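Local coordinates for malonyl CoA-acyl carrier protein transacylase (Burkholderia pseudomallei 1710b, PDB 3EZO) that probably transfers the malonyl group from malonyl-CoA to holo-acyl carrier protein, the step that supplies malonyl units for fatty acid synthesis, at residues 103-107 against 108-112; 187-191 against 192-196; 209-212 against 213-216. All blocks are in the same frame, centred on the assembly; numbering follows the deposited sequence.

Interaction 1. Residues 103-107 against 108-112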
ATOM      1  N   THR A 103      -3.944  -5.820   3.504  1.00  8.70           N
ATOM      2  CA  THR A 103      -5.364  -5.958   3.144  1.00  8.79           C
ATOM      3  C   THR A 103      -5.561  -7.166   2.169  1.00  9.59           C
ATOM      4  O   THR A 103      -6.511  -7.947   2.265  1.00  9.50           O
ATOM      5  CB  THR A 103      -5.855  -4.656   2.442  1.00  7.67           C
ATOM      6  OG1 THR A 103      -5.309  -3.498   3.088  1.00  7.73           O
ATOM      7  CG2 THR A 103      -7.350  -4.562   2.467  1.00  8.03           C
ATOM      8  N   ALA A 104      -4.648  -7.273   1.210  1.00  9.40           N
ATOM      9  CA  ALA A 104      -4.619  -8.365   0.286  1.00  9.90           C
ATOM     10  C   ALA A 104      -4.505  -9.682   1.049  1.00 10.66           C
ATOM     11  O   ALA A 104      -5.231 -10.620   0.751  1.00 12.44           O
ATOM     12  CB  ALA A 104      -3.409  -8.191  -0.680  1.00  9.41           C
ATOM     13  N   LEU A 105      -3.602  -9.757   2.041  1.00 11.31           N
ATOM     14  CA  LEU A 105      -3.441 -10.983   2.849  1.00 11.11           C
ATOM     15  C   LEU A 105      -4.700 -11.338   3.629  1.00 11.78           C
ATOM     16  O   LEU A 105      -5.016 -12.544   3.853  1.00 12.78           O
ATOM     17  CB  LEU A 105      -2.251 -10.864   3.791  1.00  9.87           C
ATOM     18  CG  LEU A 105      -0.895 -11.065   3.093  1.00  9.45           C
ATOM     19  CD1 LEU A 105       0.243 -10.703   4.043  1.00  9.44           C
ATOM     20  CD2 LEU A 105      -0.697 -12.499   2.545  1.00  8.71           C
ATOM     21  N   VAL A 106      -5.419 -10.299   4.052  1.00 11.16           N
ATOM     22  CA  VAL A 106      -6.682 -10.501   4.747  1.00 10.87           C
ATOM     23  C   VAL A 106      -7.736 -11.024   3.804  1.00 11.03           C
ATOM     24  O   VAL A 106      -8.373 -12.010   4.113  1.00 10.79           O
ATOM     25  CB  VAL A 106      -7.220  -9.227   5.438  1.00 10.66           C
ATOM     26  CG1 VAL A 106      -8.637  -9.515   6.022  1.00  9.00           C
ATOM     27  CG2 VAL A 106      -6.240  -8.750   6.520  1.00  6.93           C
ATOM     28  N   ALA A 107      -7.909 -10.373   2.663  1.00 12.18           N
ATOM     29  CA  ALA A 107      -8.827 -10.854   1.627  1.00 12.82           C
ATOM     30  C   ALA A 107      -8.512 -12.309   1.232  1.00 14.00           C
ATOM     31  O   ALA A 107      -9.420 -13.096   1.006  1.00 14.19           O
ATOM     32  CB  ALA A 107      -8.776  -9.940   0.399  1.00 11.58           C
ATOM     33  N   ALA A 108      -7.219 -12.659   1.174  1.00 14.66           N
ATOM     34  CA  ALA A 108      -6.747 -14.023   0.798  1.00 14.95           C
ATOM     35  C   ALA A 108      -6.844 -15.021   1.940  1.00 14.80           C
ATOM     36  O   ALA A 108      -6.492 -16.185   1.788  1.00 15.67           O
ATOM     37  CB  ALA A 108      -5.233 -13.962   0.274  1.00 14.02           C
ATOM     38  N   GLY A 109      -7.319 -14.597   3.094  1.00 14.89           N
ATOM     39  CA  GLY A 109      -7.514 -15.548   4.215  1.00 14.80           C
ATOM     40  C   GLY A 109      -6.217 -15.900   4.936  1.00 14.25           C
ATOM     41  O   GLY A 109      -6.171 -16.800   5.753  1.00 14.15           O
ATOM     42  N   ALA A 110      -5.130 -15.195   4.632  1.00 14.40           N
ATOM     43  CA  ALA A 110      -3.865 -15.477   5.301  1.00 13.21           C
ATOM     44  C   ALA A 110      -3.809 -14.902   6.735  1.00 13.24           C
ATOM     45  O   ALA A 110      -3.186 -15.478   7.607  1.00 13.45           O
ATOM     46  CB  ALA A 110      -2.679 -14.966   4.417  1.00 11.83           C
ATOM     47  N   ILE A 111      -4.438 -13.741   6.945  1.00 13.86           N
ATOM     48  CA  ILE A 111      -4.417 -13.053   8.224  1.00 14.32           C
ATOM     49  C   ILE A 111      -5.858 -12.650   8.553  1.00 14.14           C
ATOM     50  O   ILE A 111      -6.518 -12.045   7.736  1.00 14.21           O
ATOM     51  CB  ILE A 111      -3.522 -11.779   8.188  1.00 14.22           C
ATOM     52  CG1 ILE A 111      -2.052 -12.123   7.851  1.00 15.83           C
ATOM     53  CG2 ILE A 111      -3.550 -11.029   9.567  1.00 14.48           C
ATOM     54  CD1 ILE A 111      -1.126 -10.849   7.653  1.00 14.08           C
ATOM     55  N   ALA A 112      -6.347 -12.987   9.729  1.00 13.97           N
ATOM     56  CA  ALA A 112      -7.699 -12.574  10.084  1.00 14.79           C
ATOM     57  C   ALA A 112      -7.745 -11.040  10.224  1.00 14.04           C
ATOM     58  O   ALA A 112      -6.823 -10.423  10.780  1.00 14.56           O
ATOM     59  CB  ALA A 112      -8.155 -13.278  11.405  1.00 14.46           C
TER
HETATM   60  O   HOH W   1      -9.268 -13.344   6.577  1.00 29.10           O
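Leu105 O receives Ala110 N and Val106 O receives Gly109 N in the Schellman motif that ends helix 99-107, with Gly109 as the residue of positive phi. Among the backbone bonds, Ala108 N still reaches Ala104 O at 2.9 Å in the helical manner. Gly109 N then closes on Val106 O at 3.0 Å from above the carbonyl plane, well off the lone pairs. Ala110 N, 2.8 Å from Leu105 O, lies nearly on the line of that carbonyl (C=O...N 167°), though the bond is bent at the hydrogen, and Ile111 N adds a weak bond to the same oxygen.

Apolar contacts follow on one side of the turn. With CG of Leu105 anti to its carbonyl carbon (chi1 -77°), the two methyls divide the work: CD2 rests on Ala110 CB at 3.7 Å, while CD1 meets the end of the Ile111 chain at CD1, 3.9 Å away, the two side chains crossing at a slant. Ile111 also packs on Ala116 and Leu119 of the next helix, 113-128, and Val106 touches Phe113 and Ala116 there, so the turn joins two successive helices. The first of these follows directly on the predicted active-site Ser98.

Val106 CA makes a CA-H...O contact of 3.4 Å with Ile111 O. Separately, one water donates hydrogen bonds to both Val106 O, at 2.9 Å, and Ile111 O.

Interaction 2. Residues 187-191 against 192-196; sequences EIAKE and KGAKR
A Schellman motif ends helix 179-191 and turns the chain toward strand 196-199, an edge strand of the small antiparallel sheet. Three backbone carbonyls of the last helical turn take up the N-H groups that follow. Lys192 N continues the helical pattern to Ile188 O at 2.9 Å, nearly in line with the carbonyl, and has a weak second bond to Ala189 O. Gly193 N bonds to Lys190 O at 2.9 Å from above the carbonyl plane. The bond that spans the whole turn, from Ala194 N to Ala189 O, is 3.0 Å long and fairly straight, with 160° at the hydrogen. Gly193 takes up the positive phi (105°), a backbone shape open chiefly to glycine.

Beyond the turn, Ala194 points its methyl back at the helix: CB lies 3.3 Å from Ala189 O and 4.1 Å from Ala189 CB. Both alanines also touch Leu144, which makes this the apolar side of the cap.

On another flank, Ile188 and Lys192 run side by side in the same direction. Lys192 carries CG anti to its carbonyl carbon (chi1 -76°), which lays the start of the chain beside Ile188 O, at 3.6 Å from CG. The chain then bends at its last torsion and brings NZ to 3.9 Å from Ile188 CG2. That ammonium group forms a salt bridge with Glu155 of helix 146-156, whereas Lys190 bonds through NZ to Ala197 O in the following strand. Overall this is a Schellman C-terminal cap with glycine at the C' position, leading into a classic beta bulge where Lys195 and Arg196 both face Leu142.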
ATOM      1  N   GLU A 187      17.935  17.494  -6.962  1.00 19.05           N
ATOM      2  CA  GLU A 187      18.759  18.411  -7.755  1.00 20.37           C
ATOM      3  C   GLU A 187      19.354  17.700  -8.971  1.00 19.43           C
ATOM      4  O   GLU A 187      19.196  18.148 -10.114  1.00 20.05           O
ATOM      5  CB  GLU A 187      19.845  18.906  -6.822  1.00 21.22           C
ATOM      6  CG  GLU A 187      20.690  20.002  -7.276  1.00 26.99           C
ATOM      7  CD  GLU A 187      21.837  20.164  -6.290  1.00 33.87           C
ATOM      8  OE1 GLU A 187      21.536  20.448  -5.091  1.00 38.08           O
ATOM      9  OE2 GLU A 187      23.007  19.929  -6.705  1.00 36.08           O
ATOM     10  N   ILE A 188      19.977  16.547  -8.744  1.00 18.97           N
ATOM     11  CA  ILE A 188      20.512  15.729  -9.854  1.00 18.48           C
ATOM     12  C   ILE A 188      19.393  15.338 -10.845  1.00 18.64           C
ATOM     13  O   ILE A 188      19.565  15.454 -12.081  1.00 17.14           O
ATOM     14  CB  ILE A 188      21.263  14.469  -9.339  1.00 18.54           C
ATOM     15  CG1 ILE A 188      22.472  14.873  -8.493  1.00 18.33           C
ATOM     16  CG2 ILE A 188      21.729  13.594 -10.493  1.00 16.29           C
ATOM     17  CD1 ILE A 188      23.261  13.721  -7.960  1.00 18.90           C
ATOM     18  N   ALA A 189      18.243  14.922 -10.300  1.00 19.06           N
ATOM     19  CA  ALA A 189      17.132  14.447 -11.124  1.00 19.84           C
ATOM     20  C   ALA A 189      16.688  15.537 -12.088  1.00 21.24           C
ATOM     21  O   ALA A 189      16.489  15.282 -13.290  1.00 21.04           O
ATOM     22  CB  ALA A 189      15.989  14.005 -10.281  1.00 18.53           C
ATOM     23  N   LYS A 190      16.517  16.738 -11.551  1.00 23.20           N
ATOM     24  CA  LYS A 190      16.189  17.926 -12.370  1.00 25.08           C
ATOM     25  C   LYS A 190      17.233  18.168 -13.451  1.00 25.88           C
ATOM     26  O   LYS A 190      16.874  18.363 -14.612  1.00 26.13           O
ATOM     27  CB  LYS A 190      16.003  19.176 -11.509  1.00 24.83           C
ATOM     28  CG  LYS A 190      14.725  19.185 -10.709  1.00 27.16           C
ATOM     29  CD  LYS A 190      14.791  20.123  -9.505  1.00 31.35           C
ATOM     30  CE  LYS A 190      13.429  20.191  -8.740  1.00 35.28           C
ATOM     31  NZ  LYS A 190      13.477  20.582  -7.271  1.00 36.53           N
ATOM     32  N   GLU A 191      18.509  18.095 -13.094  1.00 27.40           N
ATOM     33  CA  GLU A 191      19.580  18.282 -14.084  1.00 29.09           C
ATOM     34  C   GLU A 191      19.463  17.283 -15.214  1.00 28.54           C
ATOM     35  O   GLU A 191      19.753  17.621 -16.360  1.00 29.75           O
ATOM     36  CB  GLU A 191      20.986  18.117 -13.465  1.00 29.90           C
ATOM     37  CG  GLU A 191      21.373  19.135 -12.391  1.00 33.61           C
ATOM     38  CD  GLU A 191      22.480  18.611 -11.423  1.00 38.78           C
ATOM     39  OE1 GLU A 191      23.023  17.489 -11.627  1.00 41.70           O
ATOM     40  OE2 GLU A 191      22.820  19.324 -10.456  1.00 42.87           O
ATOM     41  N   LYS A 192      19.064  16.051 -14.889  1.00 27.90           N
ATOM     42  CA  LYS A 192      18.950  14.948 -15.870  1.00 27.35           C
ATOM     43  C   LYS A 192      17.634  15.005 -16.661  1.00 26.75           C
ATOM     44  O   LYS A 192      17.369  14.156 -17.516  1.00 26.07           O
ATOM     45  CB  LYS A 192      19.073  13.587 -15.167  1.00 27.63           C
ATOM     46  CG  LYS A 192      20.505  13.209 -14.764  1.00 29.13           C
ATOM     47  CD  LYS A 192      20.600  11.775 -14.259  1.00 32.14           C
ATOM     48  CE  LYS A 192      22.022  11.218 -14.403  1.00 34.44           C
ATOM     49  NZ  LYS A 192      23.057  12.147 -13.829  1.00 35.95           N
ATOM     50  N   GLY A 193      16.798  15.989 -16.352  1.00 26.08           N
ATOM     51  CA  GLY A 193      15.618  16.279 -17.160  1.00 25.43           C
ATOM     52  C   GLY A 193      14.294  15.839 -16.566  1.00 24.88           C
ATOM     53  O   GLY A 193      13.297  15.774 -17.294  1.00 24.47           O
ATOM     54  N   ALA A 194      14.260  15.556 -15.260  1.00 23.41           N
ATOM     55  CA  ALA A 194      13.016  15.115 -14.618  1.00 23.23           C
ATOM     56  C   ALA A 194      11.939  16.176 -14.801  1.00 23.48           C
ATOM     57  O   ALA A 194      12.220  17.364 -14.647  1.00 23.67           O
ATOM     58  CB  ALA A 194      13.213  14.832 -13.130  1.00 22.09           C
ATOM     59  N   LYS A 195      10.715  15.742 -15.097  1.00 22.90           N
ATOM     60  CA  LYS A 195       9.566  16.642 -15.100  1.00 22.99           C
ATOM     61  C   LYS A 195       9.314  17.176 -13.704  1.00 22.67           C
ATOM     62  O   LYS A 195       8.905  18.316 -13.524  1.00 22.15           O
ATOM     63  CB  LYS A 195       8.301  15.953 -15.651  1.00 22.63           C
ATOM     64  N   ARG A 196       9.565  16.360 -12.696  1.00 22.51           N
ATOM     65  CA  ARG A 196       9.365  16.811 -11.324  1.00 22.92           C
ATOM     66  C   ARG A 196      10.238  16.010 -10.392  1.00 22.33           C
ATOM     67  O   ARG A 196      10.481  14.810 -10.615  1.00 22.42           O
ATOM     68  CB  ARG A 196       7.920  16.638 -10.903  1.00 23.55           C
ATOM     69  CG  ARG A 196       7.530  17.467  -9.696  1.00 26.36           C
ATOM     70  CD  ARG A 196       5.988  17.575  -9.527  1.00 27.61           C
ATOM     71  NE  ARG A 196       5.298  18.037 -10.733  1.00 29.76           N
ATOM     72  CZ  ARG A 196       3.970  17.968 -10.940  1.00 30.35           C
ATOM     73  NH1 ARG A 196       3.142  17.480 -10.022  1.00 29.34           N
ATOM     74  NH2 ARG A 196       3.467  18.380 -12.107  1.00 33.54           N
TER

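Interaction 3. Residues 209-212 against 213-216; sequences SLLK and PASD
Lys212 and Asp216, one turn apart at the start of helix 212-223, form a salt bridge in which Lys212 NZ lies 2.6 Å from Asp216 OD2. The ammonium approaches the syn side of that oxygen, the side on which OD1 lies. Lys212 first extends with CG anti to the backbone N (chi1 171°), then bends at its final torsion of -66°, which turns NZ toward OD2. OD1 has its own partner in Arg219, so the aspartate is held at both oxygens by basic side chains, which would favour its charged form.

Beneath this bridge the backbone sets the spacing. Asp216 N donates to Lys212 O at 3.0 Å, within the carbonyl plane and with a C=O...N angle of 159°. Leu211, at the N-cap position, offers its carbonyl to Ala214 N at 2.8 Å, from above the plane, and weakly to Ser215 N at 3.5 Å. Pro213, which has no N-H to give, occupies the first turn.

Inward, Leu211 CG and CD2 each lie 4.0 Å from Ala214 CB. Leu211 also packs on Ala130, Pro205 and Ala258, and its side chain is about 6 Å from that of the predicted active-site His207. Ser215 OG, bonded to Val254 O, ties the first turn of helix 212-223 to helix 246-256, and Ser209 OG, in the 3-10 segment before it, links to Glu163 of strand 162-169.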
ATOM      1  N   SER A 209      16.659   1.296   3.381  1.00  9.30           N
ATOM      2  CA  SER A 209      17.469   0.495   4.301  1.00  9.14           C
ATOM      3  C   SER A 209      17.632   1.126   5.664  1.00  9.48           C
ATOM      4  O   SER A 209      17.917   0.432   6.637  1.00  9.65           O
ATOM      5  CB  SER A 209      18.850   0.225   3.673  1.00 10.31           C
ATOM      6  OG  SER A 209      19.532   1.438   3.371  1.00  9.97           O
ATOM      7  N   LEU A 210      17.443   2.449   5.774  1.00  9.52           N
ATOM      8  CA  LEU A 210      17.432   3.108   7.091  1.00  9.79           C
ATOM      9  C   LEU A 210      16.326   2.627   8.005  1.00 10.32           C
ATOM     10  O   LEU A 210      16.423   2.754   9.223  1.00  9.88           O
ATOM     11  CB  LEU A 210      17.378   4.607   6.977  1.00 10.50           C
ATOM     12  CG  LEU A 210      18.385   5.235   6.025  1.00 12.73           C
ATOM     13  CD1 LEU A 210      18.206   6.769   6.150  1.00 15.52           C
ATOM     14  CD2 LEU A 210      19.737   4.760   6.394  1.00 16.05           C
ATOM     15  N   LEU A 211      15.290   2.012   7.434  1.00 11.10           N
ATOM     16  CA  LEU A 211      14.190   1.525   8.239  1.00 11.62           C
ATOM     17  C   LEU A 211      14.392   0.115   8.790  1.00 12.54           C
ATOM     18  O   LEU A 211      13.445  -0.451   9.318  1.00 13.25           O
ATOM     19  CB  LEU A 211      12.860   1.632   7.473  1.00 11.27           C
ATOM     20  CG  LEU A 211      11.778   2.409   8.255  1.00 10.07           C
ATOM     21  CD1 LEU A 211      12.037   3.926   8.251  1.00  8.91           C
ATOM     22  CD2 LEU A 211      10.382   2.130   7.724  1.00  6.68           C
ATOM     23  N   LYS A 212      15.609  -0.453   8.723  1.00 12.65           N
ATOM     24  CA  LYS A 212      15.829  -1.798   9.246  1.00 12.76           C
ATOM     25  C   LYS A 212      15.268  -2.021  10.661  1.00 12.50           C
ATOM     26  O   LYS A 212      14.792  -3.128  10.966  1.00 10.98           O
ATOM     27  CB  LYS A 212      17.318  -2.135   9.264  1.00 14.18           C
ATOM     28  CG  LYS A 212      17.683  -3.429   9.991  1.00 14.61           C
ATOM     29  CD  LYS A 212      19.183  -3.567  10.179  1.00 19.09           C
ATOM     30  CE  LYS A 212      19.586  -4.782  11.018  1.00 19.81           C
ATOM     31  NZ  LYS A 212      19.173  -4.764  12.422  1.00 17.20           N
ATOM     32  N   PRO A 213      15.371  -1.002  11.553  1.00 13.06           N
ATOM     33  CA  PRO A 213      14.859  -1.250  12.901  1.00 12.60           C
ATOM     34  C   PRO A 213      13.356  -1.529  12.924  1.00 12.08           C
ATOM     35  O   PRO A 213      12.915  -2.313  13.718  1.00 13.15           O
ATOM     36  CB  PRO A 213      15.228   0.031  13.665  1.00 13.44           C
ATOM     37  CG  PRO A 213      16.416   0.638  12.874  1.00 13.58           C
ATOM     38  CD  PRO A 213      16.196   0.236  11.468  1.00 13.17           C
ATOM     39  N   ALA A 214      12.598  -0.980  11.984  1.00 11.42           N
ATOM     40  CA  ALA A 214      11.183  -1.266  11.885  1.00 10.71           C
ATOM     41  C   ALA A 214      10.983  -2.734  11.502  1.00 11.15           C
ATOM     42  O   ALA A 214      10.115  -3.408  12.074  1.00  9.73           O
ATOM     43  CB  ALA A 214      10.513  -0.316  10.862  1.00 10.07           C
ATOM     44  N   SER A 215      11.778  -3.217  10.543  1.00 10.33           N
ATOM     45  CA  SER A 215      11.741  -4.629  10.160  1.00 11.64           C
ATOM     46  C   SER A 215      11.994  -5.532  11.357  1.00 11.91           C
ATOM     47  O   SER A 215      11.332  -6.558  11.523  1.00 10.33           O
ATOM     48  CB  SER A 215      12.769  -4.951   9.045  1.00 11.23           C
ATOM     49  OG  SER A 215      12.368  -4.332   7.846  1.00 11.08           O
ATOM     50  N   ASP A 216      12.944  -5.142  12.204  1.00 13.44           N
ATOM     51  CA  ASP A 216      13.272  -5.963  13.355  1.00 14.43           C
ATOM     52  C   ASP A 216      12.113  -6.053  14.348  1.00 14.77           C
ATOM     53  O   ASP A 216      11.844  -7.117  14.875  1.00 14.93           O
ATOM     54  CB  ASP A 216      14.528  -5.428  14.056  1.00 15.26           C
ATOM     55  CG  ASP A 216      15.775  -5.598  13.195  1.00 18.25           C
ATOM     56  OD1 ASP A 216      15.806  -6.581  12.422  1.00 19.41           O
ATOM     57  OD2 ASP A 216      16.685  -4.748  13.269  1.00 20.76           O
TER

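How the interactions relate
Interactions 1, 2 and 3 come in series along one acyl transferase domain and do not touch. Interactions 1 and 2 lie on opposite sides of the chain's centre, their own centres 40 Å apart. Interaction 3 is 24 Å from interaction 1 and 29 Å from interaction 2, centre to centre. Interaction 1 ends helix 99-107, which follows strand 93-96 of the parallel sheet; interaction 2 ends helix 179-191 and feeds strand 196-199 of the antiparallel sheet. Interaction 3 instead begins helix 212-223. Interactions 1 and 3 thus border the segments carrying Ser98 and His207, the two predicted active-site residues, whereas interaction 2 is a turn of the antiparallel-sheet part, away from both.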